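Local coordinates for protein cyclase (Uncultured organism, PDB 5IBZ) that is a cyclase-family enzyme, probably with arylformamidase-like activity, and holds acetylphosphate in a pocket in this crystal, at residues E15-W20 against R273-Y278; S125-V130 against T144-E149; L172-T177 against L223-G228; G205-W210 against I282-E287. One frame throughout, in Å; residues are numbered along the deposited sequence.

Contact 1 of 4, residues E15-W20 against R273-Y278; sequences EKLNNW and RDLGVY
With CG anti to the carbonyl carbon (chi1 -68°), Trp20 brings its indole up against Arg273, while Arg273, extended from CG to NE with CG anti to its own N (chi1 176°), lies across it. The ring edge delivers NE1 to Arg273 O at 2.8 Å, the acceptor lying close to the indole plane. Farther along the ring, Trp20 CZ2 sits over the centre of the guanidinium, 3.6 Å from Arg273 CZ, with the two planes 52° apart, an oblique packing and not a flat stack. Arg273 NH1 is meanwhile bridged to Asp274 OD1, which helps fix the guanidinium's turn.

Two more bonds fasten the loop to the last turn of the helix: Asn19 N to Asp274 O at 2.8 Å, and Asn19 ND2 to Leu275 O at 2.9 Å, the latter on a lone pair and within the amide plane; Asn19 OD1 takes Lys22 NZ. Asn18 OD1 accepts from Trp20 N, an Asx turn, and its ND2 bonds to His14 O. A phenylalanine in place of Trp20 would probably leave Arg273 O without this donor and the guanidinium with less cover on one face.

One water joins Leu17 O to Asp274 OD2, which Asn270 also holds. The N-terminal loop thus lies across the end of helix 266-275, just before strand 278-281, and Leu17 and Leu275 both pack on helix 233-239.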
loop_
_atom_site.group_PDB
_atom_site.type_symbol
_atom_site.label_atom_id
_atom_site.label_comp_id
_atom_site.label_asym_id
_atom_site.label_seq_id
_atom_site.Cartn_x
_atom_site.Cartn_y
_atom_site.Cartn_z
ATOM N N GLU B 15 -17.041 28.433 -24.469
ATOM C CA GLU B 15 -16.653 29.495 -25.400
ATOM C C GLU B 15 -16.850 30.872 -24.772
ATOM O O GLU B 15 -16.127 31.814 -25.088
ATOM C CB GLU B 15 -17.438 29.384 -26.713
ATOM C CG GLU B 15 -17.165 28.089 -27.498
ATOM C CD GLU B 15 -15.684 27.814 -27.707
ATOM O OE1 GLU B 15 -14.908 28.787 -27.847
ATOM O OE2 GLU B 15 -15.293 26.624 -27.727
ATOM N N LYS B 16 -17.818 30.986 -23.871
ATOM C CA LYS B 16 -18.048 32.257 -23.190
ATOM C C LYS B 16 -17.061 32.474 -22.040
ATOM O O LYS B 16 -16.773 33.621 -21.683
ATOM C CB LYS B 16 -19.484 32.332 -22.656
ATOM N N LEU B 17 -16.539 31.391 -21.459
ATOM C CA LEU B 17 -15.749 31.524 -20.236
ATOM C C LEU B 17 -14.649 30.482 -20.093
ATOM O O LEU B 17 -14.847 29.420 -19.500
ATOM C CB LEU B 17 -16.674 31.448 -19.018
ATOM C CG LEU B 17 -16.065 31.829 -17.672
ATOM C CD1 LEU B 17 -15.725 33.299 -17.622
ATOM C CD2 LEU B 17 -17.049 31.473 -16.582
ATOM N N ASN B 18 -13.473 30.799 -20.608
ATOM C CA ASN B 18 -12.337 29.900 -20.455
ATOM C C ASN B 18 -11.026 30.665 -20.541
ATOM O O ASN B 18 -10.989 31.816 -21.036
ATOM C CB ASN B 18 -12.371 28.784 -21.505
ATOM C CG ASN B 18 -12.011 29.267 -22.879
ATOM O OD1 ASN B 18 -10.837 29.465 -23.180
ATOM N ND2 ASN B 18 -13.021 29.470 -23.730
ATOM N N ASN B 19 -9.971 30.044 -20.030
ATOM C CA ASN B 19 -8.632 30.585 -20.136
ATOM C C ASN B 19 -7.731 29.827 -21.113
ATOM O O ASN B 19 -6.514 29.964 -21.060
ATOM C CB ASN B 19 -7.969 30.603 -18.755
ATOM C CG ASN B 19 -8.541 31.646 -17.852
ATOM O OD1 ASN B 19 -8.898 32.742 -18.295
ATOM N ND2 ASN B 19 -8.613 31.328 -16.554
ATOM N N TRP B 20 -8.304 29.045 -22.017
ATOM C CA TRP B 20 -7.483 28.339 -22.991
ATOM C C TRP B 20 -6.722 29.348 -23.844
ATOM O O TRP B 20 -7.298 30.321 -24.321
ATOM C CB TRP B 20 -8.329 27.437 -23.881
ATOM C CG TRP B 20 -8.953 26.264 -23.168
ATOM C CD1 TRP B 20 -9.221 26.139 -21.821
ATOM C CD2 TRP B 20 -9.380 25.046 -23.775
ATOM N NE1 TRP B 20 -9.805 24.914 -21.573
ATOM C CE2 TRP B 20 -9.910 24.225 -22.757
ATOM C CE3 TRP B 20 -9.372 24.570 -25.085
ATOM C CZ2 TRP B 20 -10.419 22.946 -23.023
ATOM C CZ3 TRP B 20 -9.879 23.312 -25.342
ATOM C CH2 TRP B 20 -10.393 22.516 -24.325
ATOM N N ARG B 273 -11.153 22.344 -16.053
ATOM C CA ARG B 273 -10.999 22.346 -17.505
ATOM C C ARG B 273 -11.048 23.727 -18.143
ATOM O O ARG B 273 -10.182 24.059 -18.948
ATOM C CB ARG B 273 -12.068 21.467 -18.153
ATOM C CG ARG B 273 -12.035 21.501 -19.663
ATOM C CD ARG B 273 -13.239 20.830 -20.212
ATOM N NE ARG B 273 -13.182 20.623 -21.644
ATOM C CZ ARG B 273 -13.683 21.435 -22.562
ATOM N NH1 ARG B 273 -14.245 22.589 -22.217
ATOM N NH2 ARG B 273 -13.604 21.102 -23.850
ATOM N N ASP B 274 -12.071 24.517 -17.839
ATOM C CA ASP B 274 -12.256 25.745 -18.588
ATOM C C ASP B 274 -11.298 26.850 -18.105
ATOM O O ASP B 274 -10.689 27.537 -18.933
ATOM C CB ASP B 274 -13.718 26.201 -18.497
ATOM C CG ASP B 274 -14.684 25.217 -19.141
ATOM O OD1 ASP B 274 -14.289 24.555 -20.112
ATOM O OD2 ASP B 274 -15.838 25.107 -18.678
ATOM N N LEU B 275 -11.182 27.047 -16.792
ATOM C CA LEU B 275 -10.335 28.125 -16.251
ATOM C C LEU B 275 -8.904 27.720 -15.891
ATOM O O LEU B 275 -8.017 28.584 -15.775
ATOM C CB LEU B 275 -10.988 28.723 -15.000
ATOM C CG LEU B 275 -12.399 29.292 -15.142
ATOM C CD1 LEU B 275 -12.788 30.019 -13.850
ATOM C CD2 LEU B 275 -12.522 30.206 -16.335
ATOM N N GLY B 276 -8.668 26.427 -15.690
ATOM C CA GLY B 276 -7.375 25.978 -15.215
ATOM C C GLY B 276 -7.096 26.457 -13.792
ATOM O O GLY B 276 -5.949 26.706 -13.411
ATOM N N VAL B 277 -8.151 26.553 -12.989
ATOM C CA VAL B 277 -8.061 26.953 -11.579
ATOM C C VAL B 277 -8.048 25.707 -10.688
ATOM O O VAL B 277 -8.868 24.820 -10.856
ATOM C CB VAL B 277 -9.237 27.886 -11.235
ATOM C CG1 VAL B 277 -9.361 28.109 -9.727
ATOM C CG2 VAL B 277 -9.068 29.238 -11.953
ATOM N N TYR B 278 -7.104 25.650 -9.756
ATOM C CA TYR B 278 -6.910 24.496 -8.899
ATOM C C TYR B 278 -7.943 24.458 -7.786
ATOM O O TYR B 278 -8.448 25.491 -7.342
ATOM C CB TYR B 278 -5.478 24.517 -8.315
ATOM C CG TYR B 278 -4.455 24.380 -9.412
ATOM C CD1 TYR B 278 -4.076 25.484 -10.169
ATOM C CD2 TYR B 278 -3.907 23.156 -9.739
ATOM C CE1 TYR B 278 -3.185 25.366 -11.211
ATOM C CE2 TYR B 278 -3.003 23.025 -10.769
ATOM C CZ TYR B 278 -2.652 24.134 -11.524
ATOM O OH TYR B 278 -1.741 24.017 -12.570
HETATM O O HOH W 1 -16.604 27.998 -17.615
#

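Contact 2 of 4, residues S125-V130 against T144-E149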
loop_
_atom_site.group_PDB
_atom_site.type_symbol
_atom_site.label_atom_id
_atom_site.label_comp_id
_atom_site.label_asym_id
_atom_site.label_seq_id
_atom_site.Cartn_x
_atom_site.Cartn_y
_atom_site.Cartn_z
ATOM N N SER B 125 -11.570 16.414 -23.671
ATOM C CA SER B 125 -10.432 17.312 -23.514
ATOM C C SER B 125 -10.374 17.913 -22.126
ATOM O O SER B 125 -11.397 18.218 -21.522
ATOM C CB SER B 125 -10.481 18.459 -24.531
ATOM O OG SER B 125 -10.469 17.984 -25.869
ATOM N N LEU B 126 -9.140 18.082 -21.657
ATOM C CA LEU B 126 -8.849 18.740 -20.394
ATOM C C LEU B 126 -8.456 20.196 -20.653
ATOM O O LEU B 126 -8.499 20.669 -21.799
ATOM C CB LEU B 126 -7.740 17.994 -19.651
ATOM C CG LEU B 126 -8.105 16.659 -19.000
ATOM C CD1 LEU B 126 -8.151 15.517 -19.999
ATOM C CD2 LEU B 126 -7.105 16.375 -17.925
ATOM N N TYR B 127 -8.079 20.911 -19.595
ATOM C CA TYR B 127 -7.593 22.288 -19.723
ATOM C C TYR B 127 -6.645 22.470 -20.927
ATOM O O TYR B 127 -5.767 21.655 -21.181
ATOM C CB TYR B 127 -6.890 22.739 -18.418
ATOM C CG TYR B 127 -6.076 23.995 -18.647
ATOM C CD1 TYR B 127 -6.701 25.211 -18.898
ATOM C CD2 TYR B 127 -4.703 23.948 -18.698
ATOM C CE1 TYR B 127 -5.954 26.355 -19.173
ATOM C CE2 TYR B 127 -3.950 25.080 -18.972
ATOM C CZ TYR B 127 -4.580 26.267 -19.219
ATOM O OH TYR B 127 -3.818 27.370 -19.516
ATOM N N ASN B 128 -6.867 23.547 -21.671
ATOM C CA ASN B 128 -6.030 23.959 -22.799
ATOM C C ASN B 128 -5.974 22.946 -23.931
ATOM O O ASN B 128 -5.049 22.948 -24.747
ATOM C CB ASN B 128 -4.601 24.276 -22.345
ATOM C CG ASN B 128 -4.021 25.483 -23.059
ATOM O OD1 ASN B 128 -4.735 26.241 -23.712
ATOM N ND2 ASN B 128 -2.719 25.648 -22.958
ATOM N N GLY B 129 -6.987 22.105 -23.998
ATOM C CA GLY B 129 -7.117 21.189 -25.113
ATOM C C GLY B 129 -6.330 19.896 -24.987
ATOM O O GLY B 129 -6.208 19.126 -25.962
ATOM N N VAL B 130 -5.802 19.649 -23.797
ATOM C CA VAL B 130 -5.042 18.421 -23.556
ATOM C C VAL B 130 -5.976 17.227 -23.737
ATOM O O VAL B 130 -7.057 17.196 -23.169
ATOM C CB VAL B 130 -4.414 18.427 -22.166
ATOM C CG1 VAL B 130 -3.876 17.052 -21.791
ATOM C CG2 VAL B 130 -3.324 19.466 -22.090
ATOM N N THR B 144 0.573 12.556 -18.239
ATOM C CA THR B 144 1.771 12.893 -19.006
ATOM C C THR B 144 1.782 14.364 -19.394
ATOM O O THR B 144 2.825 14.918 -19.768
ATOM C CB THR B 144 1.912 12.039 -20.284
ATOM O OG1 THR B 144 0.858 12.334 -21.217
ATOM C CG2 THR B 144 1.917 10.566 -19.932
ATOM N N LYS B 145 0.606 14.972 -19.288
ATOM C CA LYS B 145 0.423 16.414 -19.353
ATOM C C LYS B 145 -0.447 16.793 -18.155
ATOM O O LYS B 145 -1.274 16.003 -17.698
ATOM C CB LYS B 145 -0.226 16.834 -20.679
ATOM C CG LYS B 145 0.708 16.746 -21.874
ATOM C CD LYS B 145 0.095 17.298 -23.144
ATOM C CE LYS B 145 1.154 17.395 -24.224
ATOM N NZ LYS B 145 0.619 18.123 -25.413
ATOM N N LEU B 146 -0.236 18.006 -17.640
ATOM C CA LEU B 146 -1.016 18.564 -16.531
ATOM C C LEU B 146 -0.855 17.806 -15.203
ATOM O O LEU B 146 -1.685 17.939 -14.289
ATOM C CB LEU B 146 -2.501 18.626 -16.892
ATOM C CG LEU B 146 -2.876 19.335 -18.208
ATOM C CD1 LEU B 146 -4.380 19.295 -18.439
ATOM C CD2 LEU B 146 -2.373 20.773 -18.250
ATOM N N GLY B 147 0.233 17.045 -15.071
ATOM C CA GLY B 147 0.578 16.451 -13.805
ATOM C C GLY B 147 0.925 17.537 -12.800
ATOM O O GLY B 147 1.300 18.657 -13.171
ATOM N N ILE B 148 0.774 17.215 -11.519
ATOM C CA ILE B 148 0.994 18.182 -10.451
ATOM C C ILE B 148 2.460 18.661 -10.392
ATOM O O ILE B 148 2.722 19.703 -9.783
ATOM C CB ILE B 148 0.548 17.596 -9.088
ATOM C CG1 ILE B 148 0.311 18.684 -8.046
ATOM C CG2 ILE B 148 1.551 16.588 -8.538
ATOM C CD1 ILE B 148 -0.923 19.495 -8.264
ATOM N N GLU B 149 3.400 17.977 -11.044
ATOM C CA GLU B 149 4.797 18.434 -11.004
ATOM C C GLU B 149 4.937 19.785 -11.712
ATOM O O GLU B 149 5.901 20.525 -11.475
ATOM C CB GLU B 149 5.770 17.400 -11.606
ATOM C CG GLU B 149 5.795 17.220 -13.123
ATOM C CD GLU B 149 4.622 16.432 -13.708
ATOM O OE1 GLU B 149 3.705 16.001 -12.974
ATOM O OE2 GLU B 149 4.647 16.252 -14.948
#
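A G1 beta bulge shapes the 125-130 side of this contact: Gly129 and Val130 both face Leu126, in the long connection from strand 120-122 to strand 158-163. Leu126 N bonds to Val130 O and Gly129 N to Leu126 O, which closes the bulge and brings the side chains of Leu126 and Val130 round to the same partner.

That partner is Leu146, from the later part of the same connection. With CG anti to the carbonyl carbon (chi1 -53°) and chi2 at 179°, it sets its two methyls against separate neighbours. CD1 fits between Leu126 and Val130, which face each other across the bulge, 3.8 Å from Leu126 CB and 3.8 Å from Val130 CG2. The approaches differ: Leu126 and Leu146 run antiparallel alongside one another, whereas Val130 and Leu146 meet tip to tip. Beside them, Lys145 CB lies 3.8 Å from Val130 CG1, and the rest of the lysine runs on extended, an aliphatic border to an otherwise buried apolar cluster.

No hydrogen bond crosses between the segments. The backbone of Leu146 is held from outside instead, its N by Gln28 and its O by Ser118. Tyr127 ties its hydroxyl to Asp27, and one face of its ring is covered by Asn128 CB. The other Leu146 methyl, CD2, meets this ring at its edge, near the ring plane, 4.0 Å from Tyr127 CD2.

Contact 3 of 4, residues L172-T177 against L223-G228; sequences LPEGYT and LNPMTG
Thr227 and Tyr176 make the tight part of this contact. Tyr176 O takes two donors, Thr227 OG1 at 2.8 Å and Gly228 N at 3.1 Å; the amide comes in nearly end-on to the carbonyl (165°), the hydroxyl from a more bent direction. With OG1 anti to the backbone N (chi1 -177°), Thr227 aims its hydroxyl at that oxygen. Thr227 CA adds a CA-H...O contact to it.

Next to this, the backbones come close enough for Gly175 CA to lie 3.6 Å from Thr227 N. Gly175 belongs to the type II turn from Pro173 to Tyr176, and a CB on it would run into Pro225 CB. One water accepts from both Gly175 N and Thr227 N, satisfying two amides that do not meet directly.

Toward solvent the packing is sparser. The extended Glu174 lays OE2 against Asn224 CB at 3.2 Å and Pro225 CD at 3.4 Å, contacts with carbon, with no hydrogen bond between Glu174 and Asn224 or Pro225, while Asn224 ND2 turns to Ser220 O.

Beyond the turn the chains pair as parallel strands 177-178 and 228-229, the first leading into helix 180-190, the second coming shortly after helix 215-223.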
loop_
_atom_site.group_PDB
_atom_site.type_symbol
_atom_site.label_atom_id
_atom_site.label_comp_id
_atom_site.label_asym_id
_atom_site.label_seq_id
_atom_site.Cartn_x
_atom_site.Cartn_y
_atom_site.Cartn_z
ATOM N N LEU B 172 -23.854 27.259 8.758
ATOM C CA LEU B 172 -24.462 27.097 7.436
ATOM C C LEU B 172 -25.379 25.893 7.435
ATOM O O LEU B 172 -24.993 24.829 7.939
ATOM C CB LEU B 172 -23.394 26.900 6.345
ATOM C CG LEU B 172 -22.387 28.007 6.072
ATOM C CD1 LEU B 172 -21.451 27.561 4.945
ATOM C CD2 LEU B 172 -23.090 29.252 5.686
ATOM N N PRO B 173 -26.591 26.038 6.874
ATOM C CA PRO B 173 -27.493 24.888 6.765
ATOM C C PRO B 173 -26.889 23.762 5.955
ATOM O O PRO B 173 -26.067 23.982 5.068
ATOM C CB PRO B 173 -28.719 25.453 6.037
ATOM C CG PRO B 173 -28.637 26.904 6.194
ATOM C CD PRO B 173 -27.196 27.252 6.295
ATOM N N GLU B 174 -27.344 22.547 6.240
ATOM C CA GLU B 174 -26.925 21.385 5.470
ATOM C C GLU B 174 -27.197 21.638 3.993
ATOM O O GLU B 174 -28.301 22.040 3.613
ATOM C CB GLU B 174 -27.654 20.118 5.943
ATOM C CG GLU B 174 -27.336 18.888 5.100
ATOM C CD GLU B 174 -28.014 17.616 5.589
ATOM O OE1 GLU B 174 -28.527 17.592 6.723
ATOM O OE2 GLU B 174 -28.034 16.632 4.828
ATOM N N GLY B 175 -26.178 21.426 3.163
ATOM C CA GLY B 175 -26.338 21.524 1.726
ATOM C C GLY B 175 -26.435 22.947 1.177
ATOM O O GLY B 175 -26.777 23.142 0.017
ATOM N N TYR B 176 -26.134 23.944 2.004
ATOM C CA TYR B 176 -26.255 25.336 1.595
ATOM C C TYR B 176 -25.370 25.654 0.386
ATOM O O TYR B 176 -24.184 25.320 0.364
ATOM C CB TYR B 176 -25.910 26.269 2.748
ATOM C CG TYR B 176 -25.999 27.718 2.324
ATOM C CD1 TYR B 176 -27.228 28.314 2.090
ATOM C CD2 TYR B 176 -24.858 28.475 2.136
ATOM C CE1 TYR B 176 -27.322 29.630 1.677
ATOM C CE2 TYR B 176 -24.942 29.795 1.732
ATOM C CZ TYR B 176 -26.175 30.368 1.508
ATOM O OH TYR B 176 -26.290 31.676 1.086
ATOM N N THR B 177 -25.949 26.312 -0.617
ATOM C CA THR B 177 -25.170 26.752 -1.783
ATOM C C THR B 177 -24.596 28.152 -1.559
ATOM O O THR B 177 -25.326 29.130 -1.441
ATOM C CB THR B 177 -26.020 26.733 -3.071
ATOM O OG1 THR B 177 -26.449 25.394 -3.348
ATOM C CG2 THR B 177 -25.206 27.245 -4.263
ATOM N N LEU B 223 -23.918 10.505 2.238
ATOM C CA LEU B 223 -25.147 10.210 1.509
ATOM C C LEU B 223 -26.060 11.420 1.370
ATOM O O LEU B 223 -27.012 11.394 0.603
ATOM C CB LEU B 223 -25.923 9.090 2.207
ATOM C CG LEU B 223 -25.207 7.737 2.275
ATOM C CD1 LEU B 223 -25.977 6.758 3.133
ATOM C CD2 LEU B 223 -25.003 7.174 0.887
ATOM N N ASN B 224 -25.801 12.465 2.135
ATOM C CA ASN B 224 -26.720 13.573 2.128
ATOM C C ASN B 224 -26.051 14.824 1.552
ATOM O O ASN B 224 -24.861 14.829 1.292
ATOM C CB ASN B 224 -27.278 13.756 3.539
ATOM C CG ASN B 224 -28.273 12.645 3.907
ATOM O OD1 ASN B 224 -29.455 12.720 3.559
ATOM N ND2 ASN B 224 -27.791 11.599 4.578
ATOM N N PRO B 225 -26.852 15.849 1.247
ATOM C CA PRO B 225 -26.269 17.032 0.605
ATOM C C PRO B 225 -25.179 17.681 1.440
ATOM O O PRO B 225 -25.229 17.602 2.662
ATOM C CB PRO B 225 -27.451 17.993 0.466
ATOM C CG PRO B 225 -28.640 17.158 0.563
ATOM C CD PRO B 225 -28.291 16.006 1.465
HETATM N N MSE B 226 -24.227 18.312 0.769
HETATM C CA MSE B 226 -23.098 18.953 1.443
HETATM C C MSE B 226 -22.914 20.383 0.955
HETATM O O MSE B 226 -22.894 20.635 -0.249
HETATM C CB MSE B 226 -21.823 18.139 1.218
HETATM C CG MSE B 226 -21.856 16.802 1.924
HETATM SE SE MSE B 226 -20.236 15.763 1.593
HETATM C CE MSE B 226 -20.604 15.365 -0.245
ATOM N N THR B 227 -22.787 21.320 1.895
ATOM C CA THR B 227 -22.608 22.731 1.564
ATOM C C THR B 227 -21.352 22.976 0.722
ATOM O O THR B 227 -20.328 22.320 0.896
ATOM C CB THR B 227 -22.540 23.600 2.845
ATOM O OG1 THR B 227 -22.442 24.988 2.492
ATOM C CG2 THR B 227 -21.356 23.235 3.708
ATOM N N GLY B 228 -21.433 23.914 -0.212
ATOM C CA GLY B 228 -20.253 24.313 -0.972
ATOM C C GLY B 228 -20.613 25.402 -1.966
ATOM O O GLY B 228 -21.751 25.893 -1.967
HETATM O O HOH W 2 -23.634 20.672 4.581
#

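Contact 4 of 4, residues G205-W210 against I282-E287; sequences GLVESW and IWWLEE
Apolar packing centres on Val207 and Trp284. Val207 CG1 comes within 3.6 Å of Trp284 CE3 and also touches Trp283 O, while CG2 reaches Ile282 CG2 at 4.4 Å. Its chi1 of 67° sets CG1 between the backbone N and the carbonyl carbon, and CG2 anti to N, which puts both methyls against the indole, CG2 less closely than CG1. Glu208 CG packs obliquely on the same ring, 4.0 Å from Trp284 CH2. A serine in place of Trp284 would probably leave Val207 CG1 and Glu208 CG facing a gap and Glu287 OE2 without its indole donor.

No direct hydrogen bond crosses between the two segments. Trp284 NE1 gives a straight bond of 2.8 Å to Glu287 OE2, lying in the ring plane, which fixes how the indole is turned. In the 3-10 turn 206-209, Leu206 O accepts from both Ser209 N and Ser209 OG. One water bridges the segments, donating to Glu208 OE2 and accepting from Leu285 N. Trp283 O is a buried acceptor with no partner in the model, a probable polar cost.

Charge is the third element. The two extended glutamates cross with their carboxylates 42° apart, Glu208 OE1 lying 3.7 Å from Glu286 OE1. Arg203 forms a salt bridge with Glu208 OE1 and probably eases the repulsion. The direct links are thus apolar, with one bridging water, and the acidic pair probably depends on that arginine.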
loop_
_atom_site.group_PDB
_atom_site.type_symbol
_atom_site.label_atom_id
_atom_site.label_comp_id
_atom_site.label_asym_id
_atom_site.label_seq_id
_atom_site.Cartn_x
_atom_site.Cartn_y
_atom_site.Cartn_z
ATOM N N GLY B 205 -17.266 25.218 7.310
ATOM C CA GLY B 205 -17.482 24.545 8.586
ATOM C C GLY B 205 -17.688 23.042 8.486
ATOM O O GLY B 205 -17.747 22.361 9.508
ATOM N N LEU B 206 -17.807 22.502 7.273
ATOM C CA LEU B 206 -18.299 21.131 7.149
ATOM C C LEU B 206 -17.387 20.114 7.854
ATOM O O LEU B 206 -17.882 19.241 8.593
ATOM C CB LEU B 206 -18.490 20.757 5.674
ATOM C CG LEU B 206 -19.102 19.369 5.445
ATOM C CD1 LEU B 206 -20.514 19.294 5.993
ATOM C CD2 LEU B 206 -19.070 18.934 3.971
ATOM N N VAL B 207 -16.071 20.219 7.664
ATOM C CA VAL B 207 -15.152 19.248 8.248
ATOM C C VAL B 207 -15.155 19.318 9.789
ATOM O O VAL B 207 -14.788 18.343 10.467
ATOM C CB VAL B 207 -13.710 19.438 7.695
ATOM C CG1 VAL B 207 -13.121 20.744 8.162
ATOM C CG2 VAL B 207 -12.823 18.285 8.071
ATOM N N GLU B 208 -15.636 20.426 10.349
ATOM C CA GLU B 208 -15.664 20.600 11.806
ATOM C C GLU B 208 -16.740 19.744 12.462
ATOM O O GLU B 208 -16.802 19.651 13.699
ATOM C CB GLU B 208 -15.873 22.077 12.160
ATOM C CG GLU B 208 -14.727 22.955 11.682
ATOM C CD GLU B 208 -14.994 24.468 11.780
ATOM O OE1 GLU B 208 -15.948 24.879 12.484
ATOM O OE2 GLU B 208 -14.214 25.227 11.163
ATOM N N SER B 209 -17.582 19.131 11.639
ATOM C CA SER B 209 -18.643 18.263 12.138
ATOM C C SER B 209 -18.315 16.772 12.021
ATOM O O SER B 209 -19.051 15.944 12.538
ATOM C CB SER B 209 -19.961 18.556 11.401
ATOM O OG SER B 209 -19.960 18.111 10.039
ATOM N N TRP B 210 -17.204 16.428 11.384
ATOM C CA TRP B 210 -16.930 15.028 11.053
ATOM C C TRP B 210 -16.459 14.178 12.231
ATOM O O TRP B 210 -16.920 13.046 12.428
ATOM C CB TRP B 210 -15.869 14.967 9.947
ATOM C CG TRP B 210 -15.268 13.602 9.759
ATOM C CD1 TRP B 210 -14.107 13.123 10.305
ATOM C CD2 TRP B 210 -15.802 12.539 8.970
ATOM N NE1 TRP B 210 -13.892 11.834 9.903
ATOM C CE2 TRP B 210 -14.914 11.453 9.077
ATOM C CE3 TRP B 210 -16.947 12.400 8.184
ATOM C CZ2 TRP B 210 -15.141 10.245 8.437
ATOM C CZ3 TRP B 210 -17.166 11.209 7.551
ATOM C CH2 TRP B 210 -16.263 10.145 7.677
ATOM N N ILE B 282 -10.768 19.545 1.833
ATOM C CA ILE B 282 -10.534 19.011 3.187
ATOM C C ILE B 282 -9.435 19.784 3.935
ATOM O O ILE B 282 -8.651 19.244 4.724
ATOM C CB ILE B 282 -10.191 17.482 3.192
ATOM C CG1 ILE B 282 -10.889 16.746 2.030
ATOM C CG2 ILE B 282 -10.623 16.916 4.538
ATOM C CD1 ILE B 282 -10.748 15.225 2.066
ATOM N N TRP B 283 -9.413 21.091 3.738
ATOM C CA TRP B 283 -8.563 21.943 4.559
ATOM C C TRP B 283 -9.226 22.159 5.922
ATOM O O TRP B 283 -10.436 21.950 6.075
ATOM C CB TRP B 283 -8.295 23.287 3.849
ATOM C CG TRP B 283 -7.452 23.194 2.593
ATOM C CD1 TRP B 283 -7.424 22.173 1.691
ATOM C CD2 TRP B 283 -6.528 24.178 2.109
ATOM N NE1 TRP B 283 -6.540 22.456 0.668
ATOM C CE2 TRP B 283 -5.975 23.681 0.906
ATOM C CE3 TRP B 283 -6.101 25.423 2.584
ATOM C CZ2 TRP B 283 -5.044 24.397 0.167
ATOM C CZ3 TRP B 283 -5.172 26.133 1.844
ATOM C CH2 TRP B 283 -4.654 25.620 0.658
ATOM N N TRP B 284 -8.431 22.549 6.920
ATOM C CA TRP B 284 -8.898 22.761 8.286
ATOM C C TRP B 284 -8.713 24.219 8.635
ATOM O O TRP B 284 -7.581 24.704 8.722
ATOM C CB TRP B 284 -8.132 21.888 9.287
ATOM C CG TRP B 284 -8.650 22.073 10.684
ATOM C CD1 TRP B 284 -8.148 22.905 11.645
ATOM C CD2 TRP B 284 -9.791 21.429 11.262
ATOM N NE1 TRP B 284 -8.913 22.822 12.788
ATOM C CE2 TRP B 284 -9.925 21.921 12.577
ATOM C CE3 TRP B 284 -10.724 20.488 10.791
ATOM C CZ2 TRP B 284 -10.940 21.483 13.434
ATOM C CZ3 TRP B 284 -11.726 20.061 11.643
ATOM C CH2 TRP B 284 -11.830 20.566 12.946
ATOM N N LEU B 285 -9.826 24.930 8.820
ATOM C CA LEU B 285 -9.784 26.381 8.897
ATOM C C LEU B 285 -10.257 26.968 10.219
ATOM O O LEU B 285 -10.296 28.188 10.371
ATOM C CB LEU B 285 -10.629 26.953 7.751
ATOM C CG LEU B 285 -10.156 26.525 6.354
ATOM C CD1 LEU B 285 -11.049 27.108 5.275
ATOM C CD2 LEU B 285 -8.706 26.909 6.111
ATOM N N GLU B 286 -10.639 26.114 11.166
ATOM C CA GLU B 286 -11.254 26.594 12.400
ATOM C C GLU B 286 -10.351 27.532 13.198
ATOM O O GLU B 286 -10.808 28.570 13.702
ATOM C CB GLU B 286 -11.668 25.416 13.291
ATOM C CG GLU B 286 -12.570 25.894 14.451
ATOM C CD GLU B 286 -13.120 24.780 15.326
ATOM O OE1 GLU B 286 -13.315 23.658 14.836
ATOM O OE2 GLU B 286 -13.380 25.044 16.519
ATOM N N GLU B 287 -9.083 27.180 13.367
ATOM C CA GLU B 287 -8.199 28.015 14.199
ATOM C C GLU B 287 -7.742 29.272 13.475
ATOM O O GLU B 287 -7.621 30.340 14.089
ATOM C CB GLU B 287 -6.986 27.216 14.679
ATOM C CG GLU B 287 -7.299 26.395 15.930
ATOM C CD GLU B 287 -8.442 25.411 15.728
ATOM O OE1 GLU B 287 -9.541 25.646 16.293
ATOM O OE2 GLU B 287 -8.242 24.401 15.013
HETATM O O HOH W 3 -12.615 24.377 9.053
#

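The four contacts form two pairs. Contacts 1 and 2, with centres 12 Å apart, touch directly: Arg273 NE probably bonds to Ser125 O at 3.0 Å, and Trp20 packs along the 125-130 backbone. Contacts 3 and 4, centres 14 Å apart, meet where Met226 CB lies 4.0 Å from Leu206 CD2. Contact 4 is on the opposite side of the chain's centre from contacts 1 and 2, about 28 to 30 Å away between centres. Acetylphosphate comes closest to the second pair, about 7 Å from the side chains of Met226 and Ile282, against about 13 Å for those of Arg273 and Leu126. Segment 282-287 directly follows Glu281, a pocket residue.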